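Endoglucanase CEL5A (Eubacterium cellulosolvens, PDB 4AFM) probably binds plant cell-wall beta-glucans, with xyloglucan as a likely target, through a non-catalytic carbohydrate binding module of a family 5 endoglucanase. Local coordinates at residues W24-P33 against L104-L112; Q70-Y78 against F87-Y96. All coordinates share one frame; numbering follows the deposited sequence.

Contact 1 (W24-P33 against L104-L112); sequences WPSAYELQPP and LDYIGVKPL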
loop_
_atom_site.group_PDB
_atom_site.type_symbol
_atom_site.label_atom_id
_atom_site.label_comp_id
_atom_site.label_asym_id
_atom_site.label_seq_id
_atom_site.Cartn_x
_atom_site.Cartn_y
_atom_site.Cartn_z
ATOM N N TRP A 24 12.297 -12.953 -4.606
ATOM C CA TRP A 24 11.382 -12.798 -5.763
ATOM C C TRP A 24 10.741 -11.445 -5.592
ATOM O O TRP A 24 9.851 -11.268 -4.768
ATOM C CB TRP A 24 10.367 -13.964 -5.679
ATOM C CG TRP A 24 9.446 -13.996 -6.875
ATOM C CD1 TRP A 24 9.474 -13.162 -8.045
ATOM C CD2 TRP A 24 8.402 -14.929 -7.082
ATOM N NE1 TRP A 24 8.463 -13.580 -8.860
ATOM C CE2 TRP A 24 7.813 -14.640 -8.339
ATOM C CE3 TRP A 24 7.858 -15.977 -6.321
ATOM C CZ2 TRP A 24 6.725 -15.346 -8.800
ATOM C CZ3 TRP A 24 6.792 -16.690 -6.831
ATOM C CH2 TRP A 24 6.267 -16.381 -8.057
ATOM N N PRO A 25 11.155 -10.420 -6.346
ATOM C CA PRO A 25 10.673 -9.102 -6.137
ATOM C C PRO A 25 9.248 -8.916 -6.548
ATOM O O PRO A 25 8.685 -9.699 -7.348
ATOM C CB PRO A 25 11.613 -8.212 -6.958
ATOM C CG PRO A 25 12.116 -9.138 -7.963
ATOM C CD PRO A 25 12.205 -10.486 -7.364
ATOM N N SER A 26 8.623 -7.850 -6.079
ATOM C CA SER A 26 7.209 -7.557 -6.279
ATOM C C SER A 26 6.920 -6.243 -6.919
ATOM O O SER A 26 7.731 -5.284 -6.736
ATOM C CB SER A 26 6.451 -7.561 -4.957
ATOM O OG SER A 26 6.749 -8.768 -4.208
ATOM N N ALA A 27 5.803 -6.081 -7.571
ATOM C CA ALA A 27 5.297 -4.797 -7.989
ATOM C C ALA A 27 4.470 -4.145 -6.931
ATOM O O ALA A 27 4.307 -2.914 -6.934
ATOM C CB ALA A 27 4.488 -4.964 -9.291
ATOM N N TYR A 28 3.795 -4.914 -6.051
ATOM C CA TYR A 28 2.856 -4.369 -5.080
ATOM C C TYR A 28 2.701 -5.387 -3.968
ATOM O O TYR A 28 2.600 -6.611 -4.304
ATOM C CB TYR A 28 1.473 -4.214 -5.804
ATOM C CG TYR A 28 0.373 -3.715 -4.898
ATOM C CD1 TYR A 28 0.164 -2.362 -4.681
ATOM C CD2 TYR A 28 -0.498 -4.620 -4.266
ATOM C CE1 TYR A 28 -0.844 -1.875 -3.817
ATOM C CE2 TYR A 28 -1.485 -4.194 -3.413
ATOM C CZ TYR A 28 -1.652 -2.850 -3.195
ATOM O OH TYR A 28 -2.679 -2.353 -2.370
ATOM N N GLU A 29 2.695 -5.022 -2.753
ATOM C CA GLU A 29 2.498 -5.948 -1.630
ATOM C C GLU A 29 1.670 -5.374 -0.577
ATOM O O GLU A 29 1.893 -4.138 -0.237
ATOM C CB GLU A 29 3.939 -6.288 -0.991
ATOM C CG GLU A 29 4.809 -7.035 -1.963
ATOM C CD GLU A 29 6.089 -7.212 -1.330
ATOM O OE1 GLU A 29 6.924 -6.226 -1.127
ATOM O OE2 GLU A 29 6.504 -8.365 -1.242
ATOM N N LEU A 30 0.900 -6.151 0.105
ATOM C CA LEU A 30 0.161 -5.744 1.314
ATOM C C LEU A 30 0.276 -6.779 2.331
ATOM O O LEU A 30 0.358 -8.078 2.022
ATOM C CB LEU A 30 -1.313 -5.696 1.154
ATOM C CG LEU A 30 -1.762 -4.696 0.229
ATOM C CD1 LEU A 30 -3.358 -4.761 -0.048
ATOM C CD2 LEU A 30 -1.743 -3.259 0.883
ATOM N N GLN A 31 0.350 -6.480 3.604
ATOM C CA GLN A 31 0.332 -7.416 4.653
ATOM C C GLN A 31 -0.851 -7.068 5.582
ATOM O O GLN A 31 -0.707 -6.188 6.460
ATOM C CB GLN A 31 1.604 -7.374 5.367
ATOM C CG GLN A 31 2.648 -7.848 4.355
ATOM C CD GLN A 31 4.023 -8.147 4.924
ATOM O OE1 GLN A 31 4.212 -8.588 6.072
ATOM N NE2 GLN A 31 5.003 -7.985 4.064
ATOM N N PRO A 32 -1.986 -7.692 5.375
ATOM C CA PRO A 32 -3.199 -7.274 6.139
ATOM C C PRO A 32 -3.054 -7.229 7.612
ATOM O O PRO A 32 -3.635 -6.296 8.215
ATOM C CB PRO A 32 -4.252 -8.311 5.679
ATOM C CG PRO A 32 -3.783 -8.660 4.258
ATOM C CD PRO A 32 -2.305 -8.750 4.350
ATOM N N PRO A 33 -2.311 -8.044 8.300
ATOM C CA PRO A 33 -2.215 -7.933 9.778
ATOM C C PRO A 33 -1.489 -6.657 10.130
ATOM O O PRO A 33 -1.648 -6.265 11.320
ATOM C CB PRO A 33 -1.349 -9.132 10.181
ATOM C CG PRO A 33 -1.620 -10.170 9.123
ATOM C CD PRO A 33 -1.644 -9.312 7.815
ATOM N N LEU A 104 -5.150 -14.238 6.579
ATOM C CA LEU A 104 -4.318 -13.878 5.427
ATOM C C LEU A 104 -3.146 -13.023 5.800
ATOM O O LEU A 104 -3.349 -11.893 6.358
ATOM C CB LEU A 104 -5.210 -13.189 4.415
ATOM C CG LEU A 104 -4.494 -12.729 3.130
ATOM C CD1 LEU A 104 -3.934 -13.901 2.323
ATOM C CD2 LEU A 104 -5.449 -11.883 2.289
ATOM N N ASP A 105 -1.929 -13.430 5.520
ATOM C CA ASP A 105 -0.724 -12.642 5.915
ATOM C C ASP A 105 -0.187 -11.785 4.818
ATOM O O ASP A 105 0.540 -10.796 5.152
ATOM C CB ASP A 105 0.360 -13.615 6.402
ATOM C CG ASP A 105 0.102 -14.251 7.653
ATOM O OD1 ASP A 105 -0.180 -13.483 8.637
ATOM O OD2 ASP A 105 0.169 -15.469 7.858
ATOM N N TYR A 106 -0.436 -12.059 3.552
ATOM C CA TYR A 106 0.329 -11.414 2.497
ATOM C C TYR A 106 -0.439 -11.442 1.210
ATOM O O TYR A 106 -1.003 -12.530 0.833
ATOM C CB TYR A 106 1.655 -12.235 2.315
ATOM C CG TYR A 106 2.539 -11.743 1.207
ATOM C CD1 TYR A 106 3.286 -10.569 1.338
ATOM C CD2 TYR A 106 2.608 -12.429 -0.028
ATOM C CE1 TYR A 106 4.122 -10.140 0.338
ATOM C CE2 TYR A 106 3.435 -11.962 -1.032
ATOM C CZ TYR A 106 4.185 -10.845 -0.829
ATOM O OH TYR A 106 4.993 -10.468 -1.910
ATOM N N ILE A 107 -0.431 -10.341 0.486
ATOM C CA ILE A 107 -0.891 -10.262 -0.873
ATOM C C ILE A 107 0.233 -9.678 -1.671
ATOM O O ILE A 107 0.778 -8.632 -1.313
ATOM C CB ILE A 107 -2.144 -9.303 -0.968
ATOM C CG1 ILE A 107 -3.276 -9.915 -0.161
ATOM C CG2 ILE A 107 -2.537 -9.103 -2.439
ATOM C CD1 ILE A 107 -4.431 -8.920 0.045
ATOM N N GLY A 108 0.641 -10.283 -2.780
ATOM C CA GLY A 108 1.724 -9.750 -3.592
ATOM C C GLY A 108 1.414 -9.884 -5.063
ATOM O O GLY A 108 0.841 -10.921 -5.520
ATOM N N VAL A 109 1.826 -8.936 -5.874
ATOM C CA VAL A 109 1.769 -9.010 -7.346
ATOM C C VAL A 109 3.198 -9.146 -7.772
ATOM O O VAL A 109 4.037 -8.257 -7.436
ATOM C CB VAL A 109 1.137 -7.731 -7.903
ATOM C CG1 VAL A 109 1.225 -7.748 -9.427
ATOM C CG2 VAL A 109 -0.299 -7.544 -7.443
ATOM N N LYS A 110 3.534 -10.166 -8.548
ATOM C CA LYS A 110 4.947 -10.453 -8.863
ATOM C C LYS A 110 5.074 -10.807 -10.341
ATOM O O LYS A 110 4.149 -11.335 -10.969
ATOM C CB LYS A 110 5.473 -11.663 -8.101
ATOM C CG LYS A 110 5.474 -11.427 -6.547
ATOM C CD LYS A 110 6.207 -12.625 -5.897
ATOM C CE LYS A 110 6.266 -12.579 -4.358
ATOM N NZ LYS A 110 7.197 -11.502 -3.944
ATOM N N PRO A 111 6.244 -10.550 -10.926
ATOM C CA PRO A 111 6.533 -10.998 -12.302
ATOM C C PRO A 111 7.116 -12.365 -12.317
ATOM O O PRO A 111 7.812 -12.816 -11.413
ATOM C CB PRO A 111 7.642 -9.946 -12.725
ATOM C CG PRO A 111 8.429 -9.770 -11.429
ATOM C CD PRO A 111 7.385 -9.783 -10.326
ATOM N N LEU A 112 6.934 -12.999 -13.487
ATOM C CA LEU A 112 7.777 -14.144 -13.866
ATOM C C LEU A 112 9.024 -13.598 -14.557
ATOM O O LEU A 112 9.048 -12.439 -15.026
ATOM C CB LEU A 112 6.988 -15.135 -14.735
ATOM C CG LEU A 112 5.711 -15.678 -14.089
ATOM C CD1 LEU A 112 5.044 -16.752 -15.004
ATOM C CD2 LEU A 112 5.852 -16.128 -12.694
HETATM O O HOH W 1 1.845 -10.531 7.588
#

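Contact 2 (Q70-Y78 against F87-Y96); sequences QIWAQISPY and FTKEQIAKAY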
loop_
_atom_site.group_PDB
_atom_site.type_symbol
_atom_site.label_atom_id
_atom_site.label_comp_id
_atom_site.label_asym_id
_atom_site.label_seq_id
_atom_site.Cartn_x
_atom_site.Cartn_y
_atom_site.Cartn_z
ATOM N N GLN A 70 1.698 -23.406 5.835
ATOM C CA GLN A 70 1.833 -22.272 4.926
ATOM C C GLN A 70 0.960 -22.446 3.728
ATOM O O GLN A 70 1.025 -23.516 3.068
ATOM C CB GLN A 70 3.297 -22.142 4.524
ATOM C CG GLN A 70 3.478 -21.061 3.417
ATOM C CD GLN A 70 4.935 -20.564 3.324
ATOM O OE1 GLN A 70 5.308 -19.595 4.003
ATOM N NE2 GLN A 70 5.773 -21.240 2.599
ATOM N N ILE A 71 0.171 -21.440 3.377
ATOM C CA ILE A 71 -0.549 -21.405 2.096
ATOM C C ILE A 71 0.185 -20.494 1.189
ATOM O O ILE A 71 0.539 -19.313 1.602
ATOM C CB ILE A 71 -1.971 -20.875 2.262
ATOM C CG1 ILE A 71 -2.782 -21.820 3.216
ATOM C CG2 ILE A 71 -2.675 -20.767 0.894
ATOM C CD1 ILE A 71 -4.139 -21.211 3.568
ATOM N N TRP A 72 0.577 -20.907 -0.003
ATOM C CA TRP A 72 1.159 -20.009 -1.019
ATOM C C TRP A 72 0.264 -20.088 -2.243
ATOM O O TRP A 72 0.434 -21.029 -3.108
ATOM C CB TRP A 72 2.581 -20.402 -1.292
ATOM C CG TRP A 72 3.287 -19.437 -2.257
ATOM C CD1 TRP A 72 3.422 -19.646 -3.614
ATOM C CD2 TRP A 72 3.943 -18.191 -1.915
ATOM N NE1 TRP A 72 4.159 -18.588 -4.158
ATOM C CE2 TRP A 72 4.457 -17.700 -3.174
ATOM C CE3 TRP A 72 4.147 -17.493 -0.774
ATOM C CZ2 TRP A 72 5.218 -16.501 -3.231
ATOM C CZ3 TRP A 72 4.850 -16.278 -0.812
ATOM C CH2 TRP A 72 5.372 -15.806 -2.075
ATOM N N ALA A 73 -0.736 -19.293 -2.301
ATOM C CA ALA A 73 -1.873 -19.351 -3.356
ATOM C C ALA A 73 -1.297 -18.514 -4.539
ATOM O O ALA A 73 -1.648 -17.243 -4.546
ATOM C CB ALA A 73 -3.146 -18.961 -2.822
ATOM N N GLN A 74 -0.484 -18.997 -5.367
ATOM C CA GLN A 74 0.071 -18.336 -6.531
ATOM C C GLN A 74 -0.931 -18.537 -7.659
ATOM O O GLN A 74 -1.171 -19.758 -8.053
ATOM C CB GLN A 74 1.369 -18.864 -6.821
ATOM C CG GLN A 74 2.041 -18.297 -7.972
ATOM C CD GLN A 74 3.433 -18.727 -8.001
ATOM O OE1 GLN A 74 4.210 -18.801 -7.075
ATOM N NE2 GLN A 74 3.791 -19.140 -9.221
ATOM N N ILE A 75 -1.468 -17.493 -8.211
ATOM C CA ILE A 75 -2.449 -17.635 -9.251
ATOM C C ILE A 75 -2.076 -16.822 -10.434
ATOM O O ILE A 75 -1.624 -15.687 -10.417
ATOM C CB ILE A 75 -3.863 -17.495 -9.029
ATOM C CG1 ILE A 75 -3.982 -16.175 -8.385
ATOM C CG2 ILE A 75 -4.447 -18.558 -8.090
ATOM C CD1 ILE A 75 -5.475 -15.714 -8.385
ATOM N N SER A 76 -2.327 -17.497 -11.553
ATOM C CA SER A 76 -2.269 -16.799 -12.860
ATOM C C SER A 76 -3.566 -16.039 -13.028
ATOM O O SER A 76 -4.527 -16.304 -12.424
ATOM C CB SER A 76 -2.017 -17.836 -13.988
ATOM O OG SER A 76 -3.038 -18.692 -13.805
ATOM N N PRO A 77 -3.570 -15.074 -13.994
ATOM C CA PRO A 77 -4.831 -14.331 -14.220
ATOM C C PRO A 77 -6.000 -15.235 -14.545
ATOM O O PRO A 77 -5.818 -16.219 -15.270
ATOM C CB PRO A 77 -4.424 -13.491 -15.457
ATOM C CG PRO A 77 -2.908 -13.287 -15.319
ATOM C CD PRO A 77 -2.451 -14.595 -14.783
ATOM N N TYR A 78 -7.148 -14.889 -14.058
ATOM C CA TYR A 78 -8.354 -15.545 -14.551
ATOM C C TYR A 78 -8.380 -15.366 -16.053
ATOM O O TYR A 78 -8.676 -16.366 -16.803
ATOM C CB TYR A 78 -9.541 -14.950 -13.870
ATOM C CG TYR A 78 -10.862 -15.602 -14.217
ATOM C CD1 TYR A 78 -11.010 -16.949 -14.381
ATOM C CD2 TYR A 78 -11.927 -14.790 -14.528
ATOM C CE1 TYR A 78 -12.318 -17.501 -14.778
ATOM C CE2 TYR A 78 -13.226 -15.296 -14.816
ATOM C CZ TYR A 78 -13.339 -16.600 -14.964
ATOM O OH TYR A 78 -14.635 -17.106 -15.318
ATOM N N PHE A 87 -7.979 -10.875 -11.901
ATOM C CA PHE A 87 -7.972 -11.941 -10.909
ATOM C C PHE A 87 -9.299 -11.844 -10.147
ATOM O O PHE A 87 -9.722 -10.731 -9.841
ATOM C CB PHE A 87 -6.817 -11.790 -9.920
ATOM C CG PHE A 87 -5.462 -11.758 -10.566
ATOM C CD1 PHE A 87 -4.891 -10.563 -10.980
ATOM C CD2 PHE A 87 -4.715 -12.941 -10.755
ATOM C CE1 PHE A 87 -3.660 -10.509 -11.522
ATOM C CE2 PHE A 87 -3.458 -12.881 -11.318
ATOM C CZ PHE A 87 -2.921 -11.673 -11.689
ATOM N N THR A 88 -9.984 -12.914 -9.917
ATOM C CA THR A 88 -11.261 -12.824 -9.182
ATOM C C THR A 88 -11.190 -13.430 -7.828
ATOM O O THR A 88 -10.394 -14.347 -7.550
ATOM C CB THR A 88 -12.363 -13.558 -9.916
ATOM O OG1 THR A 88 -12.167 -14.976 -9.869
ATOM C CG2 THR A 88 -12.434 -13.128 -11.440
ATOM N N LYS A 89 -12.081 -12.949 -6.933
ATOM C CA LYS A 89 -12.080 -13.499 -5.622
ATOM C C LYS A 89 -12.371 -15.013 -5.649
ATOM O O LYS A 89 -11.791 -15.801 -4.878
ATOM C CB LYS A 89 -13.145 -12.819 -4.726
ATOM C CG LYS A 89 -13.203 -13.413 -3.365
ATOM C CD LYS A 89 -14.210 -12.641 -2.496
ATOM C CE LYS A 89 -14.190 -13.135 -1.121
ATOM N NZ LYS A 89 -15.126 -12.318 -0.242
ATOM N N GLU A 90 -13.291 -15.443 -6.503
ATOM C CA GLU A 90 -13.600 -16.871 -6.394
ATOM C C GLU A 90 -12.328 -17.671 -6.901
ATOM O O GLU A 90 -12.069 -18.760 -6.304
ATOM C CB GLU A 90 -14.826 -17.101 -7.249
ATOM C CG GLU A 90 -16.177 -16.468 -6.813
ATOM C CD GLU A 90 -16.473 -16.203 -5.290
ATOM O OE1 GLU A 90 -16.761 -17.188 -4.569
ATOM O OE2 GLU A 90 -16.542 -14.995 -4.806
ATOM N N GLN A 91 -11.588 -17.222 -7.877
ATOM C CA GLN A 91 -10.370 -17.926 -8.248
ATOM C C GLN A 91 -9.353 -17.938 -7.119
ATOM O O GLN A 91 -8.685 -18.902 -6.780
ATOM C CB GLN A 91 -9.955 -17.189 -9.473
ATOM C CG GLN A 91 -8.619 -17.496 -9.874
ATOM C CD GLN A 91 -7.995 -16.433 -10.787
ATOM O OE1 GLN A 91 -8.195 -15.186 -10.777
ATOM N NE2 GLN A 91 -7.114 -16.961 -11.588
ATOM N N ILE A 92 -9.204 -16.771 -6.452
ATOM C CA ILE A 92 -8.263 -16.651 -5.341
ATOM C C ILE A 92 -8.699 -17.600 -4.241
ATOM O O ILE A 92 -7.813 -18.261 -3.641
ATOM C CB ILE A 92 -8.226 -15.152 -4.848
ATOM C CG1 ILE A 92 -7.668 -14.236 -5.930
ATOM C CG2 ILE A 92 -7.480 -15.052 -3.589
ATOM C CD1 ILE A 92 -7.981 -12.717 -5.699
ATOM N N ALA A 93 -9.967 -17.631 -3.867
ATOM C CA ALA A 93 -10.419 -18.497 -2.783
ATOM C C ALA A 93 -10.149 -19.981 -3.108
ATOM O O ALA A 93 -9.781 -20.706 -2.175
ATOM C CB ALA A 93 -11.923 -18.248 -2.575
ATOM N N LYS A 94 -10.313 -20.348 -4.361
ATOM C CA LYS A 94 -10.053 -21.761 -4.698
ATOM C C LYS A 94 -8.573 -22.063 -4.461
ATOM O O LYS A 94 -8.212 -23.121 -3.889
ATOM C CB LYS A 94 -10.394 -21.995 -6.122
ATOM C CG LYS A 94 -10.049 -23.425 -6.522
ATOM C CD LYS A 94 -10.408 -23.605 -8.007
ATOM C CE LYS A 94 -10.152 -25.062 -8.436
ATOM N NZ LYS A 94 -10.746 -25.239 -9.806
ATOM N N ALA A 95 -7.684 -21.158 -4.844
ATOM C CA ALA A 95 -6.236 -21.367 -4.624
ATOM C C ALA A 95 -5.874 -21.273 -3.176
ATOM O O ALA A 95 -4.991 -21.987 -2.677
ATOM C CB ALA A 95 -5.433 -20.397 -5.445
ATOM N N TYR A 96 -6.529 -20.404 -2.402
ATOM C CA TYR A 96 -6.264 -20.224 -0.993
ATOM C C TYR A 96 -6.825 -21.343 -0.163
ATOM O O TYR A 96 -6.398 -21.557 0.969
ATOM C CB TYR A 96 -6.804 -18.833 -0.564
ATOM C CG TYR A 96 -6.335 -18.373 0.803
ATOM C CD1 TYR A 96 -4.981 -17.963 0.998
ATOM C CD2 TYR A 96 -7.180 -18.277 1.859
ATOM C CE1 TYR A 96 -4.527 -17.546 2.226
ATOM C CE2 TYR A 96 -6.737 -17.831 3.091
ATOM C CZ TYR A 96 -5.409 -17.459 3.254
ATOM O OH TYR A 96 -4.951 -16.999 4.456
#

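Contact 1 (W24-P33 against L104-L112)
Leu104 meets Pro32 through its CD2 methyl, and its carbonyl oxygen lies against Pro33 CD. Asp105 and Tyr106 form a classic beta bulge opposite Ala61 of strand 56-62. Asp105 OD2 bonds His65 and the backbone N of Trp63, while the Asp105 carbonyl oxygen accepts from a water that also reaches Gln31 weakly. Tyr106 has CG anti to the backbone N (chi1 177°), and this carries its ring alongside strand 28-30. Tyr106 OH donates to the anti lone pair of Glu29 OE2 at 2.7 Å, and the carboxylate stands almost perpendicular to the ring. Glu29 OE1 is held by Thr36 of the second subunit. Ile107 and Leu30 exchange two backbone hydrogen bonds, with their side chains on the face shared by Tyr28 and Val109. Gly108 sits across from Glu29; a CB here would run into Tyr106 OH. Val109 N donates to Tyr28 O, and Val109 O accepts from Ala27 N. Lys110 lays CD over the Trp24 face, 3.5 Å from the centroid of the five-membered ring. Its chain bends at chi4 (-71°). Lys110 NZ donates to Trp24 O and Ser26 OG, both at 2.8 Å, and also to Tyr106 OH. A methionine in place of Lys110 would probably leave Trp24 O, Ser26 OG and Tyr106 OH without this donor and deprive Glu29 of a nearby positive charge. Pro111 O accepts from Trp24 NE1 at 2.7 Å, close to the indole plane. Together these pairs make an antiparallel edge of the four-stranded sheet in a family 65 carbohydrate binding module.

Contact 2 (Q70-Y78 against F87-Y96)
Ile75 has CG1 between its backbone N and carbonyl carbon (chi1 54°), which sends CD1 in among Phe87, Gln91 and Ile92 while CG2 turns to Ala95. With chi1 at 167° and its chain extended, Gln91 carries its amide to the chain at Ser76 and Pro77, just past the end of strand 71-75. CD1 of Ile75 lies 3.6 Å from Ile92 CG1, and the two side chains cross at about a right angle. Ile75 CG2 presses on Ala95 CB at 3.4 Å, tighter than usual for two carbons. Ile75 CD1 also rests on Phe87 CD2, the two side chains running antiparallel, and the edge of the Phe87 ring meets Ile75 O. Pro77 CG flanks the same ring at CZ.

The Gln91 amide works on two sides. Gln91 NE2 makes a weak, bent hydrogen bond to Ser76 O at 2.8 Å. OE1 accepts from Thr88 N in the carbonyl plane, and Thr88 OG1 accepts from Gln91 N in return. This is a capping box at the start of the helix, and it holds the amide in place. Thr88 CG2 also touches Tyr78 CD2 at 3.5 Å. At the other end, Ile71 CD1 makes a CH-pi contact over one face of Tyr96, 4.0 Å from the ring centroid, while Ala73 CB meets the ring edge. The Tyr96 hydroxyl bonds to Asp103. Strand 71-75 is the outermost strand beside 56-62 in its sheet. Helix 89-96 packs against it, their N-to-C directions 141° apart, with Ile92 reaching on to Phe60 of strand 56-62 and Phe45 of strand 45-52.

In the fold
Contact 1 and contact 2 lie at the two outer strands of one four-stranded antiparallel sheet, with strand 56-62 between strands 106-111 and 71-75. Their centres are 13 Å apart. Trp24 of contact 1 reaches strand 71-75: its CZ3 lies 3.9 Å from Trp72 CZ2, and its CH2 lies 3.3 Å from Gln74 OE1. Lys110 CE approaches Trp72 CH2 at 4.1 Å. These side chains gather on the sheet face turned away from helix 89-96. Tryptophans at least partly open to solvent on this face are consistent with a glycan-binding surface. Elsewhere, Leu104 CA lies 3.3 Å from Tyr96 OH, where the helix leads on to strand 106-111.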